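Local coordinates for protein UDP-N-Acetylglucosamine 2-Epimerase (Thermus thermophilus, PDB 1V4V) that probably interconverts UDP-N-acetylglucosamine and UDP-N-acetylmannosamine by inverting the sugar at C2, as a homodimeric enzyme with two domains of the GT-B type, at residues M21-L26 / V179-L184; F233-H238 / E245-V250; V107-F112 / D144-L149. One frame throughout, in Å; residues are numbered along the deposited sequence.

In the fold
From the N terminus, the chain first builds the parallel sheet of one GT-B domain. Segment 21-26 lies on an early helix of that domain. Its partner, segment 179-184, comes only after the last strand of the sheet, so contact 1 closes a long loop. Contact 3 falls within that loop and joins helix 102-113 to segment 144-149 beside the dimer partner. In the second domain, contact 2 closes a short loop between strand 232-236 and helix 241-251, which packs on the sheet. Contacts 1 and 2 are in series. Contacts 2 and 3 lie on opposite sides of the chain's centre, their centres about 47 Å apart. Contact 1 ties helix 15-29 to helix 177-188, which also packs on the second domain.

Contact 1 of 3, residues M21-L26 / V179-L184; sequences MAPVYL and VDAVLL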
loop_
_atom_site.group_PDB
_atom_site.type_symbol
_atom_site.label_atom_id
_atom_site.label_comp_id
_atom_site.label_asym_id
_atom_site.label_seq_id
_atom_site.Cartn_x
_atom_site.Cartn_y
_atom_site.Cartn_z
HETATM N N MSE A 21 10.255 -18.873 -0.367
HETATM C CA MSE A 21 9.275 -19.137 0.683
HETATM C C MSE A 21 9.393 -20.528 1.309
HETATM O O MSE A 21 9.010 -20.725 2.464
HETATM C CB MSE A 21 7.858 -18.932 0.139
HETATM C CG MSE A 21 7.530 -17.480 -0.159
HETATM SE SE MSE A 21 7.456 -16.365 1.421
HETATM C CE MSE A 21 5.600 -15.817 1.281
ATOM N N ALA A 22 9.929 -21.484 0.552
ATOM C CA ALA A 22 10.093 -22.855 1.038
ATOM C C ALA A 22 10.768 -22.918 2.412
ATOM O O ALA A 22 10.311 -23.640 3.304
ATOM C CB ALA A 22 10.886 -23.684 0.019
ATOM N N PRO A 23 11.867 -22.166 2.604
ATOM C CA PRO A 23 12.556 -22.182 3.899
ATOM C C PRO A 23 11.652 -21.713 5.039
ATOM O O PRO A 23 11.760 -22.189 6.172
ATOM C CB PRO A 23 13.731 -21.233 3.680
ATOM C CG PRO A 23 14.011 -21.368 2.215
ATOM C CD PRO A 23 12.628 -21.384 1.614
ATOM N N VAL A 24 10.772 -20.761 4.734
ATOM C CA VAL A 24 9.842 -20.228 5.724
ATOM C C VAL A 24 8.798 -21.290 6.057
ATOM O O VAL A 24 8.504 -21.542 7.223
ATOM C CB VAL A 24 9.130 -18.965 5.184
ATOM C CG1 VAL A 24 8.118 -18.451 6.213
ATOM C CG2 VAL A 24 10.161 -17.891 4.858
ATOM N N TYR A 25 8.241 -21.909 5.025
ATOM C CA TYR A 25 7.237 -22.955 5.204
ATOM C C TYR A 25 7.738 -24.068 6.124
ATOM O O TYR A 25 7.053 -24.475 7.066
ATOM C CB TYR A 25 6.876 -23.571 3.855
ATOM C CG TYR A 25 5.879 -24.704 3.937
ATOM C CD1 TYR A 25 4.509 -24.458 3.867
ATOM C CD2 TYR A 25 6.306 -26.028 4.087
ATOM C CE1 TYR A 25 3.588 -25.496 3.938
ATOM C CE2 TYR A 25 5.389 -27.073 4.164
ATOM C CZ TYR A 25 4.033 -26.799 4.086
ATOM O OH TYR A 25 3.116 -27.826 4.133
ATOM N N LEU A 26 8.936 -24.563 5.839
ATOM C CA LEU A 26 9.508 -25.650 6.625
ATOM C C LEU A 26 9.823 -25.231 8.055
ATOM O O LEU A 26 9.652 -26.016 8.984
ATOM C CB LEU A 26 10.758 -26.195 5.924
ATOM C CG LEU A 26 10.459 -26.810 4.550
ATOM C CD1 LEU A 26 11.756 -27.118 3.814
ATOM C CD2 LEU A 26 9.620 -28.077 4.724
ATOM N N VAL A 179 19.303 -17.534 0.935
ATOM C CA VAL A 179 20.465 -18.265 1.433
ATOM C C VAL A 179 20.005 -19.625 1.953
ATOM O O VAL A 179 20.570 -20.661 1.596
ATOM C CB VAL A 179 21.158 -17.492 2.574
ATOM C CG1 VAL A 179 22.366 -18.279 3.088
ATOM C CG2 VAL A 179 21.591 -16.128 2.079
ATOM N N ASP A 180 18.968 -19.612 2.791
ATOM C CA ASP A 180 18.405 -20.842 3.351
ATOM C C ASP A 180 18.015 -21.789 2.214
ATOM O O ASP A 180 18.239 -22.997 2.290
ATOM C CB ASP A 180 17.126 -20.552 4.150
ATOM C CG ASP A 180 17.328 -19.549 5.264
ATOM O OD1 ASP A 180 17.963 -18.502 5.031
ATOM O OD2 ASP A 180 16.830 -19.806 6.380
ATOM N N ALA A 181 17.412 -21.223 1.171
ATOM C CA ALA A 181 16.945 -21.999 0.028
ATOM C C ALA A 181 18.041 -22.787 -0.681
ATOM O O ALA A 181 17.838 -23.947 -1.047
ATOM C CB ALA A 181 16.237 -21.087 -0.965
ATOM N N VAL A 182 19.192 -22.158 -0.896
ATOM C CA VAL A 182 20.296 -22.840 -1.559
ATOM C C VAL A 182 20.774 -24.003 -0.695
ATOM O O VAL A 182 20.968 -25.109 -1.193
ATOM C CB VAL A 182 21.482 -21.883 -1.818
ATOM C CG1 VAL A 182 22.591 -22.622 -2.567
ATOM C CG2 VAL A 182 21.014 -20.690 -2.636
ATOM N N LEU A 183 20.958 -23.748 0.597
ATOM C CA LEU A 183 21.403 -24.776 1.534
ATOM C C LEU A 183 20.438 -25.957 1.532
ATOM O O LEU A 183 20.857 -27.117 1.565
ATOM C CB LEU A 183 21.506 -24.200 2.946
ATOM C CG LEU A 183 22.613 -23.172 3.187
ATOM C CD1 LEU A 183 22.446 -22.540 4.564
ATOM C CD2 LEU A 183 23.970 -23.855 3.074
ATOM N N LEU A 184 19.144 -25.655 1.491
ATOM C CA LEU A 184 18.114 -26.689 1.472
ATOM C C LEU A 184 18.155 -27.462 0.153
ATOM O O LEU A 184 18.098 -28.695 0.141
ATOM C CB LEU A 184 16.732 -26.051 1.661
ATOM C CG LEU A 184 15.503 -26.963 1.613
ATOM C CD1 LEU A 184 15.644 -28.085 2.630
ATOM C CD2 LEU A 184 14.254 -26.136 1.897
#
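P23 and L26 of helix 15-29 pack against D180, A181 and L184 of helix 177-188. The fold is GT-B, with two Rossmann-like domains. Helix 15-29 follows the first strand of the N-terminal sheet. Helix 177-188 follows the last strand of that sheet and rests on helices 265-273 and 283-291 of the other domain, so this contact lies where the two domains meet. The short helical segments cross at 81°, with their axes 8.5 Å apart. P23 has the largest share of the buried surface. Its ring enters beside the backbone of the second helix: P23 CG lies 3.6 Å from A181 N and also touches A181 CB. On the same ring, P23 CB meets D180 CB at 3.5 Å. The D180 carboxylate is hydrogen-bonded outside the contact, by OD2 to G354 N and weakly by OD1 to A353 N. L184 fills the other part of the contact. Its CG is anti to the backbone N (chi1 178°), and with chi2 55° this sets CD2 against L26. The L184 side chain also touches F55. L26 and L184 cross obliquely. Their methyls are pressed closer than usual van der Waals contact, with L26 CD1 only 3.3 Å from L184 CD2.

Contact 2 of 3, residues F233-H238 / E245-V250; sequences FVYPVH and EAVFPV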
loop_
_atom_site.group_PDB
_atom_site.type_symbol
_atom_site.label_atom_id
_atom_site.label_comp_id
_atom_site.label_asym_id
_atom_site.label_seq_id
_atom_site.Cartn_x
_atom_site.Cartn_y
_atom_site.Cartn_z
ATOM N N PHE A 233 36.928 -31.080 -13.209
ATOM C CA PHE A 233 36.222 -29.831 -13.482
ATOM C C PHE A 233 34.888 -30.136 -14.144
ATOM O O PHE A 233 34.844 -30.657 -15.257
ATOM C CB PHE A 233 37.094 -28.933 -14.370
ATOM C CG PHE A 233 38.394 -28.526 -13.716
ATOM C CD1 PHE A 233 39.440 -29.438 -13.588
ATOM C CD2 PHE A 233 38.539 -27.255 -13.160
ATOM C CE1 PHE A 233 40.613 -29.101 -12.912
ATOM C CE2 PHE A 233 39.704 -26.898 -12.479
ATOM C CZ PHE A 233 40.750 -27.825 -12.352
ATOM N N VAL A 234 33.805 -29.814 -13.442
ATOM C CA VAL A 234 32.456 -30.076 -13.934
ATOM C C VAL A 234 31.820 -28.794 -14.437
ATOM O O VAL A 234 31.630 -27.836 -13.683
ATOM C CB VAL A 234 31.595 -30.705 -12.832
ATOM C CG1 VAL A 234 30.237 -31.105 -13.398
ATOM C CG2 VAL A 234 32.316 -31.924 -12.262
ATOM N N TYR A 235 31.468 -28.807 -15.719
ATOM C CA TYR A 235 30.922 -27.648 -16.397
ATOM C C TYR A 235 29.581 -27.872 -17.108
ATOM O O TYR A 235 29.542 -28.439 -18.198
ATOM C CB TYR A 235 31.986 -27.178 -17.401
ATOM C CG TYR A 235 31.693 -25.951 -18.241
ATOM C CD1 TYR A 235 30.579 -25.147 -18.010
ATOM C CD2 TYR A 235 32.574 -25.575 -19.260
ATOM C CE1 TYR A 235 30.350 -23.995 -18.773
ATOM C CE2 TYR A 235 32.355 -24.433 -20.024
ATOM C CZ TYR A 235 31.248 -23.648 -19.777
ATOM O OH TYR A 235 31.054 -22.511 -20.520
ATOM N N PRO A 236 28.468 -27.447 -16.487
ATOM C CA PRO A 236 27.151 -27.608 -17.118
ATOM C C PRO A 236 27.088 -26.472 -18.139
ATOM O O PRO A 236 26.897 -25.315 -17.771
ATOM C CB PRO A 236 26.175 -27.390 -15.961
ATOM C CG PRO A 236 26.997 -27.719 -14.732
ATOM C CD PRO A 236 28.321 -27.087 -15.068
ATOM N N VAL A 237 27.272 -26.795 -19.414
ATOM C CA VAL A 237 27.278 -25.779 -20.463
ATOM C C VAL A 237 25.895 -25.367 -20.956
ATOM O O VAL A 237 25.064 -26.216 -21.273
ATOM C CB VAL A 237 28.100 -26.261 -21.677
ATOM C CG1 VAL A 237 28.319 -25.114 -22.656
ATOM C CG2 VAL A 237 29.421 -26.833 -21.211
ATOM N N HIS A 238 25.649 -24.061 -21.033
ATOM C CA HIS A 238 24.357 -23.588 -21.519
ATOM C C HIS A 238 24.093 -24.073 -22.946
ATOM O O HIS A 238 25.025 -24.313 -23.717
ATOM C CB HIS A 238 24.277 -22.062 -21.445
ATOM C CG HIS A 238 23.909 -21.549 -20.087
ATOM N ND1 HIS A 238 24.768 -21.613 -19.010
ATOM C CD2 HIS A 238 22.757 -21.013 -19.621
ATOM C CE1 HIS A 238 24.158 -21.141 -17.937
ATOM N NE2 HIS A 238 22.938 -20.770 -18.279
ATOM N N GLU A 245 29.740 -23.691 -29.514
ATOM C CA GLU A 245 30.693 -23.651 -30.617
ATOM C C GLU A 245 32.042 -23.161 -30.119
ATOM O O GLU A 245 33.088 -23.512 -30.665
ATOM C CB GLU A 245 30.191 -22.726 -31.725
ATOM C CG GLU A 245 29.274 -23.416 -32.713
ATOM C CD GLU A 245 28.751 -22.466 -33.760
ATOM O OE1 GLU A 245 27.905 -21.613 -33.413
ATOM O OE2 GLU A 245 29.197 -22.568 -34.923
ATOM N N ALA A 246 32.011 -22.345 -29.071
ATOM C CA ALA A 246 33.232 -21.795 -28.501
ATOM C C ALA A 246 33.922 -22.745 -27.528
ATOM O O ALA A 246 35.129 -22.958 -27.616
ATOM C CB ALA A 246 32.925 -20.473 -27.795
ATOM N N VAL A 247 33.159 -23.321 -26.606
ATOM C CA VAL A 247 33.747 -24.193 -25.588
ATOM C C VAL A 247 33.955 -25.671 -25.922
ATOM O O VAL A 247 34.954 -26.262 -25.511
ATOM C CB VAL A 247 32.956 -24.077 -24.263
ATOM C CG1 VAL A 247 32.886 -22.620 -23.849
ATOM C CG2 VAL A 247 31.554 -24.639 -24.423
ATOM N N PHE A 248 33.032 -26.275 -26.660
ATOM C CA PHE A 248 33.176 -27.689 -27.006
ATOM C C PHE A 248 34.494 -28.060 -27.689
ATOM O O PHE A 248 35.175 -28.993 -27.265
ATOM C CB PHE A 248 31.988 -28.135 -27.870
ATOM C CG PHE A 248 30.819 -28.644 -27.076
ATOM C CD1 PHE A 248 30.459 -28.048 -25.874
ATOM C CD2 PHE A 248 30.066 -29.718 -27.538
ATOM C CE1 PHE A 248 29.370 -28.514 -25.140
ATOM C CE2 PHE A 248 28.974 -30.193 -26.812
ATOM C CZ PHE A 248 28.626 -29.590 -25.613
ATOM N N PRO A 249 34.881 -27.339 -28.755
ATOM C CA PRO A 249 36.140 -27.683 -29.423
ATOM C C PRO A 249 37.382 -27.610 -28.532
ATOM O O PRO A 249 38.386 -28.285 -28.784
ATOM C CB PRO A 249 36.191 -26.695 -30.592
ATOM C CG PRO A 249 35.409 -25.527 -30.087
ATOM C CD PRO A 249 34.236 -26.191 -29.413
ATOM N N VAL A 250 37.309 -26.800 -27.482
ATOM C CA VAL A 250 38.436 -26.649 -26.574
ATOM C C VAL A 250 38.421 -27.644 -25.415
ATOM O O VAL A 250 39.444 -28.253 -25.103
ATOM C CB VAL A 250 38.477 -25.225 -25.964
ATOM C CG1 VAL A 250 39.606 -25.130 -24.949
ATOM C CG2 VAL A 250 38.650 -24.182 -27.067
#
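The Y235 ring meets V247 at its edge and carries V237 on one face. V237 CG2 sits 3.6 Å above the ring plane, over the centre. V247 CG1 comes in near the plane, 3.8 Å from Y235 OH, and the two side chains cross at about a right angle. The second ring, F248, is also touched at its edge, where V237 CG2 lies 4.3 Å from F248 CE1. One methyl of V237 therefore serves both aromatics, one by its face and the other by its edge. The other methyl meets helix 241-251: V237 CG1 and V247 CG2 are tip to tip at 3.7 Å. V247 turns CG1 anti to its carbonyl carbon (chi1 -54°), leaving CG2 between the backbone N and the carbonyl. This parts the two methyls, CG1 to the tyrosine and CG2 to V237. The Y235 hydroxyl, at the far end of its ring, has a weak hydrogen bond with M205 O. The guanidinium of R244 bonds the carbonyl oxygens of V237 and H238, while K252 makes a cation-pi contact with F248. Both aromatics also touch L259 of the next strand. The arrangement is the apolar packing of a beta-alpha-beta unit, strand 232-236, helix 241-251 and strand 257-260, in the second Rossmann-like domain of the GT-B fold.

Contact 3 of 3, residues V107-F112 / D144-L149; sequences VAWAAF and DVLTDL
In the N-terminal Rossmann-like domain, L146 of helix 136-146 packs onto W109 and F112 of helix 102-113. L146 has by far the largest share of the buried surface, and its two methyls divide the work. CD1 goes to the tryptophan: L146 CD1 lies 3.6 Å from W109 CA and meets the indole obliquely, 3.8 Å from W109 CD1. CD2 goes to the phenylalanine. L146 CD2 stands over one face of the F112 ring in a CH-pi contact, 4.1 Å from the ring centroid and 14° off the normal. L146 CG is anti to the carbonyl carbon (chi1 -48°), and chi2 (179°) sets one methyl by W109 and the other over F112. Replacing L146 by an alanine would probably open a gap between W109 and F112 and leave the phenylalanine face without its methyl.

The two helices are neighbours in the alternating beta-alpha pattern of the fold. Helix 102-113 leads into strand 118-121, and helix 136-146 into strand 149-152, beside it in the parallel sheet. The second subunit of the homodimer also packs here: its A138 touches both F112 and L146, and its F105 meets W109 edge-to-face. K166 NZ, outside the two segments, hydrogen-bonds D144 O and T147 O, on either side of L146 in the chain. The carboxylate of D144 makes a salt bridge to R126 and a hydrogen bond with H120 ND1.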
loop_
_atom_site.group_PDB
_atom_site.type_symbol
_atom_site.label_atom_id
_atom_site.label_comp_id
_atom_site.label_asym_id
_atom_site.label_seq_id
_atom_site.Cartn_x
_atom_site.Cartn_y
_atom_site.Cartn_z
ATOM N N VAL A 107 -3.559 -9.938 -2.975
ATOM C CA VAL A 107 -3.734 -10.948 -1.934
ATOM C C VAL A 107 -3.608 -10.318 -0.551
ATOM O O VAL A 107 -4.400 -10.610 0.345
ATOM C CB VAL A 107 -2.698 -12.096 -2.088
ATOM C CG1 VAL A 107 -2.790 -13.052 -0.910
ATOM C CG2 VAL A 107 -2.958 -12.849 -3.387
ATOM N N ALA A 108 -2.618 -9.442 -0.379
ATOM C CA ALA A 108 -2.415 -8.763 0.894
ATOM C C ALA A 108 -3.627 -7.892 1.234
ATOM O O ALA A 108 -4.040 -7.809 2.397
ATOM C CB ALA A 108 -1.159 -7.900 0.839
ATOM N N TRP A 109 -4.201 -7.245 0.224
ATOM C CA TRP A 109 -5.363 -6.394 0.471
ATOM C C TRP A 109 -6.575 -7.262 0.832
ATOM O O TRP A 109 -7.376 -6.899 1.695
ATOM C CB TRP A 109 -5.654 -5.527 -0.759
ATOM C CG TRP A 109 -6.642 -4.411 -0.509
ATOM C CD1 TRP A 109 -6.938 -3.825 0.690
ATOM C CD2 TRP A 109 -7.435 -3.734 -1.490
ATOM N NE1 TRP A 109 -7.868 -2.826 0.515
ATOM C CE2 TRP A 109 -8.190 -2.750 -0.813
ATOM C CE3 TRP A 109 -7.582 -3.863 -2.876
ATOM C CZ2 TRP A 109 -9.079 -1.898 -1.477
ATOM C CZ3 TRP A 109 -8.467 -3.015 -3.537
ATOM C CH2 TRP A 109 -9.202 -2.046 -2.835
ATOM N N ALA A 110 -6.692 -8.416 0.179
ATOM C CA ALA A 110 -7.789 -9.339 0.451
ATOM C C ALA A 110 -7.697 -9.791 1.907
ATOM O O ALA A 110 -8.700 -9.830 2.618
ATOM C CB ALA A 110 -7.702 -10.542 -0.479
ATOM N N ALA A 111 -6.486 -10.130 2.347
ATOM C CA ALA A 111 -6.262 -10.564 3.717
ATOM C C ALA A 111 -6.645 -9.446 4.675
ATOM O O ALA A 111 -7.352 -9.668 5.662
ATOM C CB ALA A 111 -4.798 -10.942 3.916
ATOM N N PHE A 112 -6.177 -8.237 4.383
ATOM C CA PHE A 112 -6.490 -7.097 5.235
ATOM C C PHE A 112 -8.006 -6.882 5.337
ATOM O O PHE A 112 -8.533 -6.649 6.424
ATOM C CB PHE A 112 -5.840 -5.822 4.691
ATOM C CG PHE A 112 -6.122 -4.610 5.528
ATOM C CD1 PHE A 112 -5.421 -4.386 6.708
ATOM C CD2 PHE A 112 -7.135 -3.726 5.172
ATOM C CE1 PHE A 112 -5.728 -3.300 7.526
ATOM C CE2 PHE A 112 -7.449 -2.638 5.985
ATOM C CZ PHE A 112 -6.742 -2.430 7.164
ATOM N N ASP A 144 3.067 -2.767 1.860
ATOM C CA ASP A 144 3.621 -2.446 3.172
ATOM C C ASP A 144 2.758 -1.537 4.029
ATOM O O ASP A 144 2.936 -1.470 5.240
ATOM C CB ASP A 144 5.034 -1.880 3.035
ATOM C CG ASP A 144 6.022 -2.937 2.583
ATOM O OD1 ASP A 144 5.736 -4.131 2.808
ATOM O OD2 ASP A 144 7.073 -2.582 2.012
ATOM N N VAL A 145 1.824 -0.827 3.411
ATOM C CA VAL A 145 0.917 0.002 4.197
ATOM C C VAL A 145 0.093 -0.955 5.068
ATOM O O VAL A 145 -0.178 -0.680 6.235
ATOM C CB VAL A 145 -0.061 0.788 3.291
ATOM C CG1 VAL A 145 -1.259 1.274 4.105
ATOM C CG2 VAL A 145 0.651 1.961 2.654
ATOM N N LEU A 146 -0.275 -2.092 4.483
ATOM C CA LEU A 146 -1.111 -3.094 5.142
ATOM C C LEU A 146 -0.418 -4.148 5.999
ATOM O O LEU A 146 -1.082 -4.890 6.720
ATOM C CB LEU A 146 -1.934 -3.836 4.090
ATOM C CG LEU A 146 -2.673 -2.984 3.065
ATOM C CD1 LEU A 146 -3.403 -3.902 2.105
ATOM C CD2 LEU A 146 -3.642 -2.036 3.776
ATOM N N THR A 147 0.903 -4.220 5.934
ATOM C CA THR A 147 1.622 -5.250 6.671
ATOM C C THR A 147 1.747 -5.100 8.181
ATOM O O THR A 147 2.035 -4.018 8.703
ATOM C CB THR A 147 3.025 -5.427 6.090
ATOM O OG1 THR A 147 3.747 -4.200 6.219
ATOM C CG2 THR A 147 2.938 -5.809 4.624
ATOM N N ASP A 148 1.527 -6.216 8.869
ATOM C CA ASP A 148 1.630 -6.276 10.322
ATOM C C ASP A 148 3.102 -6.416 10.690
ATOM O O ASP A 148 3.580 -5.799 11.641
ATOM C CB ASP A 148 0.858 -7.485 10.851
ATOM C CG ASP A 148 1.076 -7.711 12.336
ATOM O OD1 ASP A 148 0.726 -6.814 13.141
ATOM O OD2 ASP A 148 1.606 -8.788 12.690
ATOM N N LEU A 149 3.820 -7.231 9.924
ATOM C CA LEU A 149 5.239 -7.448 10.165
ATOM C C LEU A 149 6.002 -7.482 8.847
ATOM O O LEU A 149 5.658 -8.240 7.938
ATOM C CB LEU A 149 5.448 -8.764 10.925
ATOM C CG LEU A 149 6.869 -9.115 11.380
ATOM C CD1 LEU A 149 7.489 -7.937 12.122
ATOM C CD2 LEU A 149 6.818 -10.356 12.278
#